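Local atomic coordinates of 6-phosphogluconate dehydrogenase, NAD-binding (Mycolicibacterium smegmatis MC2 155, PDB entry 6SMT), a protein that reduces imines to amines with S-enantioselectivity and binds NADPH, which probably serves as its hydride donor. Residues V225-R228 with V229-D232; E206-P209 with H210-G213. One frame throughout, in Å; residues are numbered along the deposited sequence.

Contact 1. Residues V225-R228 with V229-D232; sequences VAQR and VEDD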
ATOM      1  N   VAL B 225     -11.927  -1.296  -7.136  1.00 14.30           N
ATOM      2  CA  VAL B 225     -11.467  -2.666  -7.429  1.00 15.57           C
ATOM      3  C   VAL B 225     -12.360  -3.643  -6.653  1.00 15.36           C
ATOM      4  O   VAL B 225     -12.810  -4.623  -7.246  1.00 16.54           O
ATOM      5  CB  VAL B 225      -9.983  -2.842  -7.083  1.00 15.21           C
ATOM      6  CG1 VAL B 225      -9.587  -4.279  -7.023  1.00 16.42           C
ATOM      7  CG2 VAL B 225      -9.093  -2.006  -7.985  1.00 16.56           C
ATOM      8  N   ALA B 226     -12.679  -3.402  -5.387  1.00 15.20           N
ATOM      9  CA  ALA B 226     -13.576  -4.276  -4.622  1.00 15.19           C
ATOM     10  C   ALA B 226     -14.962  -4.405  -5.234  1.00 17.22           C
ATOM     11  O   ALA B 226     -15.471  -5.492  -5.334  1.00 18.57           O
ATOM     12  CB  ALA B 226     -13.679  -3.784  -3.214  1.00 15.93           C
ATOM     13  N   GLN B 227     -15.512  -3.280  -5.722  1.00 16.97           N
ATOM     14  CA  GLN B 227     -16.843  -3.328  -6.368  1.00 19.15           C
ATOM     15  C   GLN B 227     -16.765  -4.134  -7.652  1.00 19.30           C
ATOM     16  O   GLN B 227     -17.660  -4.925  -7.926  1.00 19.28           O
ATOM     17  CB  GLN B 227     -17.362  -1.919  -6.539  1.00 21.85           C
ATOM     18  CG  GLN B 227     -18.828  -1.951  -7.043  1.00 26.55           C
ATOM     19  CD  GLN B 227     -19.761  -2.427  -5.947  1.00 32.99           C
ATOM     20  OE1 GLN B 227     -19.676  -1.882  -4.845  1.00 37.39           O
ATOM     21  NE2 GLN B 227     -20.547  -3.496  -6.188  1.00 32.89           N
ATOM     22  N   ARG B 228     -15.730  -3.936  -8.450  1.00 16.62           N
ATOM     23  CA  ARG B 228     -15.571  -4.668  -9.704  1.00 17.31           C
ATOM     24  C   ARG B 228     -15.392  -6.145  -9.457  1.00 18.22           C
ATOM     25  O   ARG B 228     -15.921  -6.954 -10.215  1.00 19.00           O
ATOM     26  CB  ARG B 228     -14.393  -4.073 -10.475  1.00 16.27           C
ATOM     27  CG  ARG B 228     -14.660  -2.714 -11.089  1.00 16.39           C
ATOM     28  CD  ARG B 228     -13.467  -2.198 -11.842  1.00 16.90           C
ATOM     29  NE  ARG B 228     -13.655  -1.072 -12.767  1.00 17.57           N
ATOM     30  CZ  ARG B 228     -14.014  -1.213 -14.056  1.00 18.85           C
ATOM     31  NH1 ARG B 228     -14.401  -2.397 -14.522  1.00 18.90           N
ATOM     32  NH2 ARG B 228     -13.972  -0.147 -14.844  1.00 20.15           N
ATOM     33  N   VAL B 229     -14.637  -6.485  -8.453  1.00 17.87           N
ATOM     34  CA  VAL B 229     -14.469  -7.915  -8.097  1.00 19.84           C
ATOM     35  C   VAL B 229     -15.795  -8.516  -7.671  1.00 21.93           C
ATOM     36  O   VAL B 229     -16.175  -9.610  -8.189  1.00 24.11           O
ATOM     37  CB  VAL B 229     -13.387  -8.037  -7.035  1.00 19.16           C
ATOM     38  CG1 VAL B 229     -13.393  -9.429  -6.446  1.00 21.37           C
ATOM     39  CG2 VAL B 229     -12.030  -7.723  -7.560  1.00 19.88           C
ATOM     40  N   GLU B 230     -16.576  -7.798  -6.872  1.00 22.52           N
ATOM     41  CA  GLU B 230     -17.903  -8.328  -6.464  1.00 25.95           C
ATOM     42  C   GLU B 230     -18.877  -8.461  -7.606  1.00 27.34           C
ATOM     43  O   GLU B 230     -19.624  -9.444  -7.611  1.00 28.03           O
ATOM     44  CB  GLU B 230     -18.529  -7.378  -5.467  1.00 29.50           C
ATOM     45  CG  GLU B 230     -18.166  -7.861  -4.118  1.00 34.81           C
ATOM     46  CD  GLU B 230     -18.804  -7.161  -2.917  1.00 38.68           C
ATOM     47  OE1 GLU B 230     -19.517  -6.108  -3.098  1.00 47.01           O
ATOM     48  OE2 GLU B 230     -18.615  -7.676  -1.844  1.00 31.90           O
ATOM     49  N   ASP B 231     -18.862  -7.526  -8.543  1.00 23.44           N
ATOM     50  CA  ASP B 231     -19.757  -7.417  -9.705  1.00 24.81           C
ATOM     51  C   ASP B 231     -19.239  -8.328 -10.815  1.00 25.53           C
ATOM     52  O   ASP B 231     -19.984  -8.551 -11.769  1.00 27.39           O
ATOM     53  CB  ASP B 231     -19.899  -5.969 -10.205  1.00 25.87           C
ATOM     54  CG  ASP B 231     -20.613  -5.017  -9.266  1.00 27.39           C
ATOM     55  OD1 ASP B 231     -21.318  -5.550  -8.427  1.00 33.25           O
ATOM     56  OD2 ASP B 231     -20.524  -3.774  -9.459  1.00 29.06           O
ATOM     57  N   ASP B 232     -18.012  -8.828 -10.729  1.00 23.06           N
ATOM     58  CA  ASP B 232     -17.360  -9.499 -11.863  1.00 24.37           C
ATOM     59  C   ASP B 232     -17.409  -8.577 -13.070  1.00 24.65           C
ATOM     60  O   ASP B 232     -17.833  -9.002 -14.134  1.00 25.28           O
ATOM     61  CB  ASP B 232     -18.033 -10.835 -12.229  1.00 27.23           C
ATOM     62  CG  ASP B 232     -17.173 -11.740 -13.111  1.00 32.90           C
ATOM     63  OD1 ASP B 232     -15.949 -11.529 -13.163  1.00 34.55           O
ATOM     64  OD2 ASP B 232     -17.756 -12.641 -13.783  1.00 39.98           O
TER
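Gln227 and Asp231 meet across one turn of helix, the carboxamide of the first reaching the carboxylate of the second. NE2 of Gln227 gives a weak hydrogen bond to Asp231 OD1 at 3.1 Å and a second, also weak, to Asp231 OD2 at 3.3 Å, so a single amide nitrogen spans both oxygens. The two flat groups are twisted 42° against each other. Gln227 gets there by a bend: its CG stands anti to the backbone N (chi1 -173°), and the turn at chi2 (71°) swings the amide back toward the C-terminal end of the helix. On another side of the turn CG1 of Val225 lies alongside CG2 of Val229, 4.3 Å apart, and the same CG2 comes to 3.2 Å from Val225 O.

Beneath these side chains runs the regular helical ladder: Val229 N bonds to Val225 O at 2.9 Å, Glu230 N to Ala226 O and Asp231 N to Gln227 O. Farther out, Arg228 forms a salt bridge with Glu224, and its guanidinium also donates to the backbone oxygens of Arg233 and Ser235, tying the last turns to the chain that follows. Glu230 OE2 is hydrogen-bonded to Ser205 of the second subunit, whose Phe190 packs on Val225. The chain leaves the helix at Asp232, whose positive phi marks the turn out. This is the C-terminal end of a long interface helix in the C-terminal domain, closed by a Schellman motif.

Contact 2. Residues E206-P209 with H210-G213; sequences ELMP and HAHG
Met208 folds back on itself to reach His212 one turn later: its CG lies anti to the carbonyl carbon, and bends at chi2 (-47°) and chi3 (-61°) carry the methyl over one face of the imidazole. The ring is set to receive it by a chi1 of -69°, which likewise leaves His212 CG beside its own backbone N. The result is a CH-pi contact, with Met208 CE 3.9 Å from the centroid of the His212 ring and displaced toward its rim. The sulfur stays farther off above the face, and Met208 SD also packs against Ala211 CB at 4.2 Å. The imidazole also comes close to the backbone, with His212 CD2 3.2 Å from Met208 O, which lies well out of the ring plane on the side of the methyl.

That carbonyl is the acceptor for His212 N at 2.9 Å, so main chain and side chains link the same two residues. One residue earlier, Leu207 O takes a hydrogen bond from Ala211 N at 2.9 Å and a weak one from His210 N. The ring of His210 turns an edge to this part of the backbone, its CD2 being 3.7 Å from Glu206 O. Pro209 has no amide hydrogen to give to the preceding turn, and the helix kinks there; its own carbonyl still accepts from Gly213 N at 3.2 Å.

Outside the turn, the second subunit takes over the polar ends of His212 and Glu206: its Ser219 OG is hydrogen-bonded to His212 ND1, and its Arg171 forms a salt bridge with Glu206. Phe175 of that subunit meets the His210 ring nearly perpendicularly. What emerges is a proline-kinked alpha-helical turn with an i to i+4 Met-aromatic pair, built into the dimer interface of the all-helical C-terminal domain.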
ATOM      1  N   GLU B 206      12.606  13.965   0.479  1.00 17.15           N
ATOM      2  CA  GLU B 206      12.162  14.611  -0.779  1.00 16.94           C
ATOM      3  C   GLU B 206      11.033  13.766  -1.401  1.00 16.35           C
ATOM      4  O   GLU B 206      10.070  14.361  -1.992  1.00 15.84           O
ATOM      5  CB  GLU B 206      13.303  14.799  -1.753  1.00 16.75           C
ATOM      6  CG  GLU B 206      12.891  15.604  -2.949  1.00 16.30           C
ATOM      7  CD  GLU B 206      14.032  15.896  -3.908  1.00 18.24           C
ATOM      8  OE1 GLU B 206      15.083  15.227  -3.876  1.00 21.40           O
ATOM      9  OE2 GLU B 206      13.750  16.701  -4.815  1.00 19.95           O
ATOM     10  N   LEU B 207      11.073  12.464  -1.255  1.00 14.99           N
ATOM     11  CA  LEU B 207       9.977  11.628  -1.802  1.00 14.25           C
ATOM     12  C   LEU B 207       8.694  11.734  -1.008  1.00 14.77           C
ATOM     13  O   LEU B 207       7.623  11.628  -1.573  1.00 14.32           O
ATOM     14  CB  LEU B 207      10.436  10.169  -1.812  1.00 15.08           C
ATOM     15  CG  LEU B 207       9.551   9.233  -2.627  1.00 15.19           C
ATOM     16  CD1 LEU B 207       9.714   9.505  -4.136  1.00 16.25           C
ATOM     17  CD2 LEU B 207       9.859   7.803  -2.324  1.00 16.39           C
ATOM     18  N   MET B 208       8.805  11.969   0.314  1.00 15.99           N
ATOM     19  CA  MET B 208       7.646  11.720   1.172  1.00 15.78           C
ATOM     20  C   MET B 208       6.412  12.527   0.824  1.00 14.59           C
ATOM     21  O   MET B 208       5.309  11.991   0.898  1.00 14.60           O
ATOM     22  CB  MET B 208       8.014  11.943   2.652  1.00 16.61           C
ATOM     23  CG  MET B 208       8.716  10.807   3.232  1.00 18.55           C
ATOM     24  SD  MET B 208       7.948   9.168   2.880  1.00 22.58           S
ATOM     25  CE  MET B 208       6.440   9.280   3.573  1.00 16.27           C
ATOM     26  N   PRO B 209       6.440  13.841   0.471  1.00 14.35           N
ATOM     27  CA  PRO B 209       5.191  14.516   0.115  1.00 15.14           C
ATOM     28  C   PRO B 209       4.452  13.801  -1.000  1.00 13.64           C
ATOM     29  O   PRO B 209       3.225  13.702  -1.018  1.00 16.13           O
ATOM     30  CB  PRO B 209       5.680  15.909  -0.218  1.00 16.80           C
ATOM     31  CG  PRO B 209       6.984  16.100   0.512  1.00 19.45           C
ATOM     32  CD  PRO B 209       7.621  14.729   0.501  1.00 16.69           C
ATOM     33  N   HIS B 210       5.248  13.306  -1.939  1.00 13.82           N
ATOM     34  CA  HIS B 210       4.664  12.584  -3.075  1.00 13.18           C
ATOM     35  C   HIS B 210       4.189  11.187  -2.696  1.00 12.32           C
ATOM     36  O   HIS B 210       3.115  10.779  -3.208  1.00 13.32           O
ATOM     37  CB  HIS B 210       5.664  12.549  -4.241  1.00 13.20           C
ATOM     38  CG  HIS B 210       6.100  13.900  -4.642  1.00 14.85           C
ATOM     39  ND1 HIS B 210       5.261  14.726  -5.355  1.00 15.41           N
ATOM     40  CD2 HIS B 210       7.237  14.547  -4.335  1.00 15.48           C
ATOM     41  CE1 HIS B 210       5.930  15.901  -5.466  1.00 16.64           C
ATOM     42  NE2 HIS B 210       7.147  15.829  -4.907  1.00 16.93           N
ATOM     43  N   ALA B 211       4.904  10.512  -1.796  1.00 12.25           N
ATOM     44  CA  ALA B 211       4.428   9.205  -1.305  1.00 12.31           C
ATOM     45  C   ALA B 211       3.106   9.368  -0.562  1.00 13.38           C
ATOM     46  O   ALA B 211       2.223   8.552  -0.656  1.00 13.06           O
ATOM     47  CB  ALA B 211       5.507   8.579  -0.470  1.00 13.88           C
ATOM     48  N   HIS B 212       2.962  10.421   0.245  1.00 12.68           N
ATOM     49  CA  HIS B 212       1.650  10.679   0.888  1.00 13.75           C
ATOM     50  C   HIS B 212       0.555  10.885  -0.129  1.00 12.81           C
ATOM     51  O   HIS B 212      -0.612  10.520   0.046  1.00 14.06           O
ATOM     52  CB  HIS B 212       1.743  11.896   1.805  1.00 14.05           C
ATOM     53  CG  HIS B 212       2.580  11.630   2.997  1.00 17.39           C
ATOM     54  ND1 HIS B 212       2.425  10.508   3.848  1.00 19.40           N
ATOM     55  CD2 HIS B 212       3.580  12.377   3.553  1.00 18.27           C
ATOM     56  CE1 HIS B 212       3.336  10.599   4.851  1.00 20.31           C
ATOM     57  NE2 HIS B 212       4.033  11.746   4.707  1.00 20.21           N
ATOM     58  N   GLY B 213       0.866  11.507  -1.310  1.00 12.85           N
ATOM     59  CA  GLY B 213      -0.124  11.620  -2.379  1.00 12.50           C
ATOM     60  C   GLY B 213      -0.578  10.289  -2.948  1.00 12.81           C
ATOM     61  O   GLY B 213      -1.731  10.103  -3.168  1.00 13.85           O
TER

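Following the chain from the N terminus, the Rossmann-type NADPH-binding domain comes first, then the long helix 171-199, and then helix 204-231, which carries both contacts. Contact 2 occupies its early turns and contact 1 its last, so the two lie in series, neither nested nor crossing. Each joins adjoining turns and closes no loop. Their centres are about 29 Å apart, with no touch between them. The dimer nevertheless brings the two regions together: Met208 from contact 2 of one subunit packs on Ala226 from contact 1 of the other. Within the chain, contact 2 rests on helix 171-199, whereas contact 1 meets the segment around Glu284 to Ser286.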